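Local coordinates for divalent-cation tolerance protein CutA (Thermus thermophilus, PDB 1NZA) that is probably involved in resistance toward heavy metals, probably binds copper, and assembles as a homotrimer of ferredoxin-like subunits, at residues A[13-18]-A[51-56]; A[62-67]-A[80-85]. All coordinates share one frame; numbering follows the deposited sequence.

Contact 1 of 2, residues A[13-18]-A[51-56]. With NA (sodium ion), chain B.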
# COMPACT_ATOMS: atom_id res chain seq x y z
N GLU A 13 -5.90 10.96 16.25
CA GLU A 13 -6.16 12.39 16.26
C GLU A 13 -5.48 13.08 15.08
O GLU A 13 -6.13 13.79 14.31
CB GLU A 13 -5.64 13.01 17.57
CG GLU A 13 -5.68 14.54 17.62
CD GLU A 13 -7.09 15.10 17.60
OE1 GLU A 13 -7.89 14.75 18.50
OE2 GLU A 13 -7.41 15.89 16.68
N VAL A 14 -4.17 12.87 14.96
CA VAL A 14 -3.41 13.47 13.87
C VAL A 14 -3.86 12.89 12.53
O VAL A 14 -3.99 13.61 11.54
CB VAL A 14 -1.89 13.22 14.04
CG1 VAL A 14 -1.14 13.63 12.77
CG2 VAL A 14 -1.37 14.01 15.22
N ALA A 15 -4.10 11.59 12.51
CA ALA A 15 -4.55 10.93 11.29
C ALA A 15 -5.78 11.63 10.73
O ALA A 15 -5.81 12.01 9.56
CB ALA A 15 -4.84 9.46 11.58
N ARG A 16 -6.80 11.81 11.56
CA ARG A 16 -8.03 12.45 11.12
C ARG A 16 -7.86 13.92 10.75
O ARG A 16 -8.43 14.38 9.76
CB ARG A 16 -9.10 12.30 12.21
CG ARG A 16 -9.52 10.86 12.45
CD ARG A 16 -10.62 10.78 13.49
NE ARG A 16 -11.84 11.44 13.03
CZ ARG A 16 -12.68 10.93 12.14
NH1 ARG A 16 -13.76 11.61 11.78
NH2 ARG A 16 -12.44 9.73 11.61
N THR A 17 -7.08 14.64 11.55
CA THR A 17 -6.84 16.06 11.29
C THR A 17 -6.18 16.23 9.91
O THR A 17 -6.60 17.06 9.11
CB THR A 17 -5.91 16.66 12.35
OG1 THR A 17 -6.51 16.52 13.64
CG2 THR A 17 -5.66 18.14 12.06
N ILE A 18 -5.15 15.43 9.64
CA ILE A 18 -4.48 15.51 8.35
C ILE A 18 -5.37 15.05 7.21
O ILE A 18 -5.43 15.69 6.15
CB ILE A 18 -3.16 14.71 8.37
CG1 ILE A 18 -2.13 15.44 9.23
CG2 ILE A 18 -2.63 14.52 6.95
CD1 ILE A 18 -0.83 14.67 9.41
N GLN A 51 4.13 3.14 17.53
CA GLN A 51 2.78 2.71 17.17
C GLN A 51 2.27 3.80 16.25
O GLN A 51 2.32 4.98 16.59
CB GLN A 51 1.89 2.62 18.40
CG GLN A 51 2.36 1.65 19.42
CD GLN A 51 1.42 1.58 20.59
OE1 GLN A 51 0.28 1.12 20.45
NE2 GLN A 51 1.87 2.04 21.75
N GLU A 52 1.75 3.42 15.08
CA GLU A 52 1.29 4.41 14.11
C GLU A 52 0.05 4.00 13.34
O GLU A 52 -0.46 2.90 13.51
CB GLU A 52 2.38 4.69 13.08
CG GLU A 52 3.71 5.18 13.63
CD GLU A 52 4.64 5.62 12.52
OE1 GLU A 52 4.95 4.79 11.64
OE2 GLU A 52 5.03 6.81 12.52
N LEU A 53 -0.41 4.92 12.51
CA LEU A 53 -1.54 4.71 11.63
C LEU A 53 -1.04 5.12 10.27
O LEU A 53 -0.18 6.01 10.16
CB LEU A 53 -2.75 5.56 12.01
CG LEU A 53 -3.43 5.20 13.32
CD1 LEU A 53 -2.78 5.91 14.48
CD2 LEU A 53 -4.90 5.58 13.22
N LEU A 54 -1.56 4.48 9.23
CA LEU A 54 -1.14 4.77 7.87
C LEU A 54 -2.21 5.54 7.13
O LEU A 54 -3.38 5.21 7.22
CB LEU A 54 -0.86 3.46 7.12
CG LEU A 54 -0.53 3.52 5.63
CD1 LEU A 54 0.85 4.12 5.43
CD2 LEU A 54 -0.57 2.12 5.04
N LEU A 55 -1.80 6.56 6.39
CA LEU A 55 -2.75 7.31 5.59
C LEU A 55 -2.42 7.00 4.13
O LEU A 55 -1.25 7.07 3.74
CB LEU A 55 -2.60 8.83 5.78
CG LEU A 55 -2.66 9.47 7.17
CD1 LEU A 55 -2.97 10.95 7.00
CD2 LEU A 55 -3.71 8.82 8.03
N LEU A 56 -3.42 6.60 3.35
CA LEU A 56 -3.24 6.34 1.92
C LEU A 56 -3.98 7.50 1.27
O LEU A 56 -5.21 7.57 1.34
CB LEU A 56 -3.88 5.01 1.49
CG LEU A 56 -3.33 3.72 2.11
CD1 LEU A 56 -3.99 2.51 1.47
CD2 LEU A 56 -1.85 3.66 1.91
NA NA B . 6.34 6.43 10.52
O HOH W 1 7.18 4.92 8.67
O HOH W 2 8.11 5.68 11.97

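Contact 2 of 2, residues A[62-67]-A[80-85]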
# COMPACT_ATOMS: atom_id res chain seq x y z
N HIS A 62 0.59 17.56 -9.18
CA HIS A 62 0.43 19.01 -9.14
C HIS A 62 0.09 19.50 -7.73
O HIS A 62 0.47 20.60 -7.34
CB HIS A 62 -0.65 19.47 -10.12
CG HIS A 62 -0.87 20.95 -10.13
ND1 HIS A 62 -1.56 21.61 -9.14
CD2 HIS A 62 -0.46 21.91 -11.00
CE1 HIS A 62 -1.57 22.90 -9.40
NE2 HIS A 62 -0.91 23.11 -10.52
N ALA A 63 -0.63 18.68 -6.98
CA ALA A 63 -1.02 19.04 -5.62
C ALA A 63 0.05 18.65 -4.61
O ALA A 63 0.15 19.26 -3.55
CB ALA A 63 -2.34 18.38 -5.26
N PHE A 64 0.86 17.65 -4.95
CA PHE A 64 1.89 17.15 -4.04
C PHE A 64 2.73 18.20 -3.32
O PHE A 64 2.91 18.12 -2.11
CB PHE A 64 2.82 16.17 -4.76
CG PHE A 64 3.70 15.39 -3.82
CD1 PHE A 64 3.14 14.44 -2.97
CD2 PHE A 64 5.06 15.63 -3.76
CE1 PHE A 64 3.93 13.74 -2.07
CE2 PHE A 64 5.87 14.94 -2.86
CZ PHE A 64 5.30 13.99 -2.01
N PRO A 65 3.29 19.19 -4.05
CA PRO A 65 4.10 20.21 -3.39
C PRO A 65 3.34 20.90 -2.26
O PRO A 65 3.88 21.15 -1.18
CB PRO A 65 4.45 21.17 -4.52
CG PRO A 65 4.48 20.28 -5.72
CD PRO A 65 3.26 19.41 -5.51
N LYS A 66 2.07 21.22 -2.52
CA LYS A 66 1.23 21.89 -1.54
C LYS A 66 0.86 20.90 -0.43
O LYS A 66 0.74 21.28 0.74
CB LYS A 66 -0.04 22.44 -2.20
CG LYS A 66 0.20 23.54 -3.23
CD LYS A 66 0.84 23.00 -4.50
CE LYS A 66 1.04 24.11 -5.53
NZ LYS A 66 1.65 23.62 -6.79
N LEU A 67 0.68 19.64 -0.80
CA LEU A 67 0.34 18.62 0.17
C LEU A 67 1.47 18.47 1.18
O LEU A 67 1.23 18.41 2.38
CB LEU A 67 0.07 17.29 -0.55
CG LEU A 67 -0.21 16.06 0.31
CD1 LEU A 67 -0.98 15.04 -0.50
CD2 LEU A 67 1.09 15.47 0.82
N PRO A 80 8.43 14.07 8.71
CA PRO A 80 7.37 13.08 8.52
C PRO A 80 7.53 12.27 7.25
O PRO A 80 8.06 12.74 6.25
CB PRO A 80 6.11 13.93 8.49
CG PRO A 80 6.58 15.17 7.80
CD PRO A 80 7.92 15.43 8.48
N GLU A 81 7.06 11.02 7.29
CA GLU A 81 7.13 10.18 6.12
C GLU A 81 6.06 10.63 5.14
O GLU A 81 4.88 10.66 5.49
CB GLU A 81 6.88 8.72 6.46
CG GLU A 81 6.71 7.86 5.22
CD GLU A 81 6.30 6.43 5.53
OE1 GLU A 81 6.42 5.59 4.62
OE2 GLU A 81 5.86 6.16 6.67
N ILE A 82 6.48 10.99 3.93
CA ILE A 82 5.55 11.38 2.88
C ILE A 82 6.15 10.84 1.59
O ILE A 82 7.08 11.43 1.04
CB ILE A 82 5.44 12.92 2.72
CG1 ILE A 82 5.19 13.57 4.08
CG2 ILE A 82 4.29 13.25 1.77
CD1 ILE A 82 5.09 15.09 4.01
N VAL A 83 5.64 9.70 1.12
CA VAL A 83 6.16 9.10 -0.11
C VAL A 83 5.03 8.87 -1.10
O VAL A 83 3.97 8.36 -0.74
CB VAL A 83 6.87 7.76 0.17
CG1 VAL A 83 7.99 7.97 1.19
CG2 VAL A 83 5.87 6.72 0.66
N ALA A 84 5.26 9.25 -2.36
CA ALA A 84 4.25 9.09 -3.39
C ALA A 84 4.55 7.91 -4.32
O ALA A 84 5.68 7.76 -4.79
CB ALA A 84 4.14 10.37 -4.22
N LEU A 85 3.54 7.09 -4.56
CA LEU A 85 3.67 5.94 -5.45
C LEU A 85 2.86 6.29 -6.69
O LEU A 85 1.73 6.75 -6.59
CB LEU A 85 3.08 4.68 -4.79
CG LEU A 85 3.61 4.36 -3.40
CD1 LEU A 85 2.92 3.10 -2.90
CD2 LEU A 85 5.12 4.15 -3.43

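Contact 1 of 2, residues A[13-18]-A[51-56]
Leu53 and Leu55 point from strand 51-56 at one side of helix 13-18, where Ala15 and Ile18 receive them. Strand and helix run nearly parallel, their short axes 17° apart and 9.1 Å at closest approach. Glu52 comes before this apolar patch, and its side chain plays no part in it. The chain is extended beyond CG, and the carboxylate grips a sodium ion through both oxygens, OE1 and OE2 each 2.4 Å from the metal. Two waters and Thr8 OG1 also bind the sodium. Glu52 OE1 has a further hydrogen bond to Ser39 OG. Leu53 is next. Its CD2 lies 4.2 Å from Ala15 CB, a loose contact where the two backbones come nearest. Leu54 turns the other way and packs on Leu56 of the third subunit. Leu55 makes the closer contact and divides its two methyls between Ala15 and Ile18. CD2 sits 3.8 Å from Ala15 CB, while CD1 meets Ile18 CG2 at 3.6 Å. With chi1 at -72°, Ile18 has CG2 anti to the backbone N, and this branch takes the Leu55 methyl. The Ile18 and Leu55 side chains cross at about a right angle. No hydrogen bond joins the two segments; their contact is apolar. Strand 51-56 pairs instead with its sheet neighbours, 2-9 and 30-42. Alternating residues thus serve the helix layer on one face and the trimer or metal on the other. This is helix-on-sheet packing of the ferredoxin-like alpha/beta fold of CutA.

Contact 2 of 2, residues A[62-67]-A[80-85]
Phe64 reaches from the first turn of helix 64-74 toward strand 82-86, and its ring meets Ile82 and Ala84. Its CB points at the strand. CG stands anti to the backbone N, chi1 -167°, which carries the ring on in that direction. Beyond CG, CE1 on one side of the ring does most of the touching. It lies 3.9 Å from Ile82 CG2 and 4.0 Å from Ala84 CB. CZ, the tip, adds a second approach to Ile82 CG2, also 4.0 Å. Both methyls come at the ring obliquely. Ile82 CG2 is shared with the helix residue one turn on: Leu67 CD2 lies 4.0 Å from it. The Leu67 and Ile82 side chains slide past each other in opposite directions. Ile82 thus offers one methyl to two helix side chains, and all four residues of this apolar contact are buried. Val5 of strand 2-9 packs against both Phe64 and Ala84. Val83, between the two inward residues, points away and packs on Tyr94 of the third subunit. Residues Val83 and Ala84 also pair with an antiparallel strand of that subunit, which continues the sheet across the interface. Here the second helix of the ferredoxin-like fold lies on the strand that follows it, an edge strand within the chain that is used for trimer assembly in CutA.

Contacts 1 and 2 set helices 12-24 and 64-74 on one four-stranded antiparallel sheet. They follow in series along the chain, since strand 47-60 leads into helix 64-74. Their centres are 15 Å apart, and the nearest atoms stay about 5 Å apart without touching. Strand 2-9 lies between strands 47-60 and 82-86 and bridges them. Thr8 on that strand also connects the sodium site to both contacts: its OG1 binds the sodium with Glu52 of contact 1 and hydrogen-bonds Glu81 of contact 2. The Ile82 side chain is about 10 Å from this same sodium. Both contacts touch the third subunit.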